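Local coordinates for AxyAgu115A (Amphibacillus xylanus NBRC 15112, PDB 6NPS), which probably hydrolyses glycosidic bonds as a family GH115 alpha-glucuronidase, releasing glucuronic acid side groups from arabinoglucuronoxylan-type hemicellulose, at residues 324-327 / 328-332. The protein carries 3 engineered substitutions. Numbering follows the deposited sequence.
Sequences LRDV and IQTQN
One turn apart on the same helix, Val327 and Gln331 meet where CG1 of the valine comes up against the carboxamide of the glutamine, 3.4 Å from Gln331 CD and 3.4 Å from Gln331 NE2. Val327 turns CG1 forward along the helix by setting it anti to its own nitrogen (chi1 168°), and the small apolar valine suits this buried face. The chain of Gln331 is extended beyond CG, and the two side chains cross at a slant, with CG1 against the amide. The amide nitrogen, buried here, is satisfied by the carbonyl oxygen of Gly301, just past strand 298-300, while Trp284 of helix 277-291 touches both side chains. A leucine in place of Gln331 would probably leave the carbonyl of Gly301 without this donor.

One residue earlier, Thr330 folds its hydroxyl back onto the preceding turn. With OG1 beside its backbone nitrogen (chi1 -57°), it donates to Asp326 O at 3.0 Å, and Thr330 N reaches the same oxygen at 3.1 Å from the opposite face of the carbonyl plane. Two donors thus grip one acceptor, a common way for threonine to satisfy its hydroxyl inside a helix. Helix 317-338 follows strand 298-300 and precedes strand 348-351 in the TIM-barrel-type domain of this glycosidase, where consecutive parallel strands are joined by such helices. Asp326 OD1 makes a salt bridge with Arg277 at the start of helix 277-291, which the Thr330 side chain also touches. Facing strand 298-300, Ile328 packs on Ile300, and its CG1 lies 3.4 Å from Leu324 O, the acceptor for Ile328 N at 3.0 Å.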
loop_
_atom_site.group_PDB
_atom_site.type_symbol
_atom_site.label_atom_id
_atom_site.label_comp_id
_atom_site.label_asym_id
_atom_site.label_seq_id
_atom_site.Cartn_x
_atom_site.Cartn_y
_atom_site.Cartn_z
ATOM N N LEU A 324 -8.086 5.861 48.013
ATOM C CA LEU A 324 -9.093 6.916 47.874
ATOM C C LEU A 324 -9.929 7.076 49.133
ATOM O O LEU A 324 -10.276 8.196 49.515
ATOM C CB LEU A 324 -10.005 6.631 46.683
ATOM C CG LEU A 324 -9.414 7.117 45.359
ATOM C CD1 LEU A 324 -10.448 7.045 44.233
ATOM C CD2 LEU A 324 -8.816 8.524 45.489
ATOM N N ARG A 325 -10.280 5.976 49.785
ATOM C CA ARG A 325 -11.028 6.090 51.030
ATOM C C ARG A 325 -10.243 6.875 52.070
ATOM O O ARG A 325 -10.828 7.617 52.872
ATOM C CB ARG A 325 -11.383 4.702 51.554
ATOM C CG ARG A 325 -12.681 4.659 52.359
ATOM C CD ARG A 325 -13.014 3.245 52.816
ATOM N NE ARG A 325 -13.261 2.331 51.696
ATOM C CZ ARG A 325 -14.451 2.130 51.133
ATOM N NH1 ARG A 325 -15.523 2.785 51.570
ATOM N NH2 ARG A 325 -14.570 1.267 50.132
ATOM N N ASP A 326 -8.912 6.697 52.077
ATOM C CA ASP A 326 -8.069 7.338 53.077
ATOM C C ASP A 326 -7.908 8.808 52.755
ATOM O O ASP A 326 -8.052 9.676 53.624
ATOM C CB ASP A 326 -6.698 6.637 53.155
ATOM C CG ASP A 326 -6.002 6.850 54.512
ATOM O OD1 ASP A 326 -4.899 6.289 54.740
ATOM O OD2 ASP A 326 -6.560 7.581 55.360
ATOM N N VAL A 327 -7.576 9.111 51.509
ATOM C CA VAL A 327 -7.461 10.496 51.081
ATOM C C VAL A 327 -8.725 11.281 51.440
ATOM O O VAL A 327 -8.672 12.282 52.170
ATOM C CB VAL A 327 -7.152 10.543 49.577
ATOM C CG1 VAL A 327 -7.301 11.932 49.043
ATOM C CG2 VAL A 327 -5.738 9.978 49.306
ATOM N N ILE A 328 -9.889 10.794 50.983
ATOM C CA ILE A 328 -11.143 11.538 51.148
ATOM C C ILE A 328 -11.436 11.805 52.619
ATOM O O ILE A 328 -11.833 12.916 53.008
ATOM C CB ILE A 328 -12.311 10.794 50.459
ATOM C CG1 ILE A 328 -12.197 10.953 48.949
ATOM C CG2 ILE A 328 -13.621 11.346 50.967
ATOM C CD1 ILE A 328 -13.066 9.995 48.058
ATOM N N GLN A 329 -11.245 10.802 53.474
ATOM C CA GLN A 329 -11.448 11.035 54.898
ATOM C C GLN A 329 -10.571 12.177 55.405
ATOM O O GLN A 329 -11.011 12.990 56.233
ATOM C CB GLN A 329 -11.162 9.755 55.679
ATOM C CG GLN A 329 -12.388 8.918 55.976
ATOM C CD GLN A 329 -12.296 8.238 57.317
ATOM O OE1 GLN A 329 -13.280 8.141 58.053
ATOM N NE2 GLN A 329 -11.101 7.764 57.650
ATOM N N THR A 330 -9.325 12.248 54.921
ATOM C CA THR A 330 -8.406 13.317 55.322
ATOM C C THR A 330 -8.875 14.673 54.796
ATOM O O THR A 330 -8.900 15.667 55.534
ATOM C CB THR A 330 -6.986 13.018 54.803
ATOM O OG1 THR A 330 -6.536 11.739 55.274
ATOM C CG2 THR A 330 -6.013 14.089 55.261
ATOM N N GLN A 331 -9.228 14.728 53.508
ATOM C CA GLN A 331 -9.628 15.988 52.897
ATOM C C GLN A 331 -10.849 16.575 53.594
ATOM O O GLN A 331 -10.865 17.769 53.930
ATOM C CB GLN A 331 -9.864 15.772 51.405
ATOM C CG GLN A 331 -8.579 15.570 50.594
ATOM C CD GLN A 331 -8.850 14.973 49.243
ATOM O OE1 GLN A 331 -9.875 14.331 49.045
ATOM N NE2 GLN A 331 -7.929 15.158 48.300
ATOM N N ASN A 332 -11.851 15.741 53.904
ATOM C CA ASN A 332 -13.028 16.252 54.602
ATOM C C ASN A 332 -12.669 16.859 55.943
ATOM O O ASN A 332 -13.270 17.861 56.363
ATOM C CB ASN A 332 -14.051 15.145 54.793
ATOM C CG ASN A 332 -14.920 14.961 53.557
ATOM O OD1 ASN A 332 -14.952 15.823 52.663
ATOM N ND2 ASN A 332 -15.606 13.829 53.491
#